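Local coordinates for protein 2',5'-phosphodiesterase 12 (PDB 4Z0V) that belongs to the endonuclease/exonuclease/phosphatase family, pairing an E-set-like N-terminal domain with a DNase I-like domain that holds a magnesium ion, at residues Pro378-Tyr383 with Leu409-Val415. Residues are numbered along the deposited sequence; the frame is centred on the assembly and turned at random.
Sequences PAYTNY and LPSHEEV
Tyr-380 reaches across to the first turn of helix 412-416 and joins Tyr-383 and His-412 in an aromatic cluster; here, in the DNase I-like domain, a loop running into strand 382-384 packs against the start of that helix, with bumps on one filling hollows in the other. The two tyrosines make the hollow: CD2 of Tyr-383 stands 3.4 Å above the plane of the Tyr-380 ring, over its centre, and the angle between the rings admits a methyl group. Val-415 supplies it. Its CG1 sits over a face of Tyr-383, 3.9 Å from the ring centroid and 29° off the normal, and also touches CE1 of Tyr-380 at 3.8 Å, while CG2 lies in the plane of the Tyr-380 ring, at its edge. With CG placed between the backbone N and the carbonyl carbon (chi1 49°), Tyr-380 can extend its hydroxyl toward the helix. His-412 meets Tyr-380 rim to rim and turns CE1 toward the hydroxyl end of Tyr-383.

A smaller fit closes the other end of the contact. Leu-409 pushes CD2 into a notch between CB of Pro-378, 3.8 Å away, and the carbonyl O of Tyr-380; Leu-409 also packs on Arg-113 of helix 110-113. Behind this, the hydroxyl of Thr-381 is taken up by Asp-392 and the backbone N of Leu-391, at a classic bulge where Thr-381 and Asn-382 face Gly-389. The helix start is itself fixed by a capping box, Glu-414 N bonding to Ser-411 OG and Ser-411 N to Glu-414 OE1.

A water bridges the segments, donating to Pro-410 O and bound weakly by the Tyr-380 hydroxyl. That same OH makes the direct polar link, a hydrogen bond of 2.7 Å to ND1 of His-412, which it meets at the edge of the imidazole.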
ATOM      1  N   PRO A 378      11.476 -14.061   1.416  1.00 18.86           N
ATOM      2  CA  PRO A 378      10.949 -14.606   2.683  1.00 18.19           C
ATOM      3  C   PRO A 378      10.252 -15.948   2.476  1.00 19.40           C
ATOM      4  O   PRO A 378       9.807 -16.253   1.362  1.00 17.65           O
ATOM      5  CB  PRO A 378       9.925 -13.549   3.129  1.00 20.31           C
ATOM      6  CG  PRO A 378      10.310 -12.296   2.421  1.00 26.66           C
ATOM      7  CD  PRO A 378      10.883 -12.737   1.102  1.00 22.07           C
ATOM      8  N   ALA A 379      10.128 -16.736   3.555  1.00 16.48           N
ATOM      9  CA  ALA A 379       9.423 -18.019   3.543  1.00 17.18           C
ATOM     10  C   ALA A 379       8.002 -17.792   2.975  1.00 18.78           C
ATOM     11  O   ALA A 379       7.516 -18.582   2.175  1.00 16.20           O
ATOM     12  CB  ALA A 379       9.365 -18.604   4.963  1.00 18.35           C
ATOM     13  N   TYR A 380       7.382 -16.638   3.313  1.00 14.11           N
ATOM     14  CA  TYR A 380       6.065 -16.280   2.755  1.00 11.96           C
ATOM     15  C   TYR A 380       5.750 -14.811   3.046  1.00 15.33           C
ATOM     16  O   TYR A 380       6.269 -14.238   4.005  1.00 15.36           O
ATOM     17  CB  TYR A 380       4.912 -17.180   3.317  1.00 11.69           C
ATOM     18  CG  TYR A 380       4.934 -17.283   4.827  1.00 13.78           C
ATOM     19  CD1 TYR A 380       4.428 -16.259   5.624  1.00 13.97           C
ATOM     20  CD2 TYR A 380       5.425 -18.423   5.462  1.00 14.40           C
ATOM     21  CE1 TYR A 380       4.472 -16.333   7.015  1.00 15.30           C
ATOM     22  CE2 TYR A 380       5.473 -18.511   6.854  1.00 15.04           C
ATOM     23  CZ  TYR A 380       5.015 -17.454   7.626  1.00 17.72           C
ATOM     24  OH  TYR A 380       5.059 -17.521   8.994  1.00 15.73           O
ATOM     25  N   THR A 381       4.901 -14.224   2.217  1.00 12.43           N
ATOM     26  CA  THR A 381       4.368 -12.865   2.400  1.00 12.85           C
ATOM     27  C   THR A 381       2.838 -12.964   2.427  1.00 15.89           C
ATOM     28  O   THR A 381       2.152 -11.968   2.603  1.00 14.10           O
ATOM     29  CB  THR A 381       4.869 -11.898   1.300  1.00 16.72           C
ATOM     30  OG1 THR A 381       4.363 -12.330   0.044  1.00 12.91           O
ATOM     31  CG2 THR A 381       6.396 -11.820   1.227  1.00 15.74           C
ATOM     32  N   ASN A 382       2.313 -14.165   2.191  1.00 11.88           N
ATOM     33  CA  ASN A 382       0.892 -14.458   2.198  1.00 10.20           C
ATOM     34  C   ASN A 382       0.715 -15.754   2.973  1.00 13.62           C
ATOM     35  O   ASN A 382       1.400 -16.721   2.655  1.00 14.08           O
ATOM     36  CB  ASN A 382       0.367 -14.552   0.778  1.00  8.50           C
ATOM     37  CG  ASN A 382      -1.079 -15.012   0.663  1.00 24.16           C
ATOM     38  OD1 ASN A 382      -1.353 -16.038   0.087  1.00 29.56           O
ATOM     39  ND2 ASN A 382      -2.037 -14.213   1.091  1.00 19.98           N
ATOM     40  N   TYR A 383      -0.118 -15.763   4.037  1.00 10.72           N
ATOM     41  CA  TYR A 383      -0.228 -16.997   4.850  1.00 10.32           C
ATOM     42  C   TYR A 383      -1.679 -17.213   5.265  1.00 13.93           C
ATOM     43  O   TYR A 383      -2.183 -16.530   6.159  1.00 12.67           O
ATOM     44  CB  TYR A 383       0.696 -16.894   6.070  1.00 11.50           C
ATOM     45  CG  TYR A 383       0.885 -18.213   6.783  1.00 13.21           C
ATOM     46  CD1 TYR A 383      -0.048 -18.665   7.714  1.00 14.24           C
ATOM     47  CD2 TYR A 383       1.963 -19.043   6.482  1.00 15.06           C
ATOM     48  CE1 TYR A 383       0.124 -19.874   8.378  1.00 14.36           C
ATOM     49  CE2 TYR A 383       2.127 -20.272   7.119  1.00 15.87           C
ATOM     50  CZ  TYR A 383       1.195 -20.686   8.058  1.00 22.29           C
ATOM     51  OH  TYR A 383       1.306 -21.907   8.668  1.00 19.36           O
ATOM     52  N   LEU A 409      10.107  -9.660   8.869  1.00 13.80           N
ATOM     53  CA  LEU A 409       8.712 -10.070   8.854  1.00 14.14           C
ATOM     54  C   LEU A 409       8.346 -10.618  10.227  1.00 17.67           C
ATOM     55  O   LEU A 409       9.255 -11.043  10.962  1.00 17.50           O
ATOM     56  CB  LEU A 409       8.496 -11.124   7.747  1.00 14.52           C
ATOM     57  CG  LEU A 409       8.219 -10.504   6.360  1.00 19.94           C
ATOM     58  CD1 LEU A 409       9.504  -9.922   5.740  1.00 21.11           C
ATOM     59  CD2 LEU A 409       7.656 -11.538   5.424  1.00 23.84           C
ATOM     60  N   PRO A 410       7.053 -10.629  10.614  1.00 13.72           N
ATOM     61  CA  PRO A 410       6.694 -11.236  11.911  1.00 12.26           C
ATOM     62  C   PRO A 410       7.181 -12.677  11.994  1.00 18.74           C
ATOM     63  O   PRO A 410       7.335 -13.342  10.951  1.00 17.57           O
ATOM     64  CB  PRO A 410       5.151 -11.222  11.897  1.00 13.69           C
ATOM     65  CG  PRO A 410       4.780 -10.142  10.948  1.00 19.37           C
ATOM     66  CD  PRO A 410       5.849 -10.187   9.873  1.00 15.49           C
ATOM     67  N   SER A 411       7.417 -13.173  13.210  1.00 14.37           N
ATOM     68  CA  SER A 411       7.859 -14.578  13.345  1.00 14.34           C
ATOM     69  C   SER A 411       6.743 -15.552  12.943  1.00 17.63           C
ATOM     70  O   SER A 411       5.559 -15.203  12.964  1.00 15.43           O
ATOM     71  CB  SER A 411       8.267 -14.859  14.789  1.00 16.51           C
ATOM     72  OG  SER A 411       7.086 -14.855  15.580  1.00 16.49           O
ATOM     73  N   HIS A 412       7.109 -16.806  12.660  1.00 17.24           N
ATOM     74  CA  HIS A 412       6.128 -17.822  12.326  1.00 17.36           C
ATOM     75  C   HIS A 412       5.172 -18.037  13.520  1.00 18.32           C
ATOM     76  O   HIS A 412       3.990 -18.284  13.307  1.00 16.28           O
ATOM     77  CB  HIS A 412       6.831 -19.124  11.901  1.00 19.25           C
ATOM     78  CG  HIS A 412       5.889 -20.146  11.349  1.00 22.89           C
ATOM     79  ND1 HIS A 412       5.254 -19.957  10.131  1.00 24.96           N
ATOM     80  CD2 HIS A 412       5.466 -21.316  11.885  1.00 24.92           C
ATOM     81  CE1 HIS A 412       4.481 -21.016   9.955  1.00 24.52           C
ATOM     82  NE2 HIS A 412       4.565 -21.857  10.989  1.00 24.87           N
ATOM     83  N   GLU A 413       5.673 -17.903  14.775  1.00 16.86           N
ATOM     84  CA  GLU A 413       4.814 -18.039  15.968  1.00 17.56           C
ATOM     85  C   GLU A 413       3.731 -16.939  15.979  1.00 19.89           C
ATOM     86  O   GLU A 413       2.554 -17.234  16.197  1.00 18.80           O
ATOM     87  CB  GLU A 413       5.646 -17.992  17.260  1.00 19.66           C
ATOM     88  N   GLU A 414       4.122 -15.695  15.634  1.00 17.23           N
ATOM     89  CA  GLU A 414       3.205 -14.560  15.553  1.00 15.74           C
ATOM     90  C   GLU A 414       2.161 -14.765  14.453  1.00 19.08           C
ATOM     91  O   GLU A 414       0.995 -14.456  14.649  1.00 20.29           O
ATOM     92  CB  GLU A 414       3.996 -13.278  15.270  1.00 16.27           C
ATOM     93  CG  GLU A 414       4.677 -12.683  16.489  1.00 24.09           C
ATOM     94  CD  GLU A 414       5.298 -11.348  16.146  1.00 36.46           C
ATOM     95  OE1 GLU A 414       6.323 -11.327  15.427  1.00 26.44           O
ATOM     96  OE2 GLU A 414       4.731 -10.317  16.568  1.00 31.01           O
ATOM     97  N   VAL A 415       2.585 -15.309  13.309  1.00 13.86           N
ATOM     98  CA  VAL A 415       1.737 -15.525  12.158  1.00 12.80           C
ATOM     99  C   VAL A 415       0.720 -16.631  12.446  1.00 18.62           C
ATOM    100  O   VAL A 415      -0.398 -16.549  11.941  1.00 17.47           O
ATOM    101  CB  VAL A 415       2.612 -15.844  10.900  1.00 14.97           C
ATOM    102  CG1 VAL A 415       1.774 -16.396   9.752  1.00 13.86           C
ATOM    103  CG2 VAL A 415       3.360 -14.602  10.443  1.00 14.94           C
TER
HETATM  104  O   HOH W   1       7.028 -15.530   9.212  1.00 22.13           O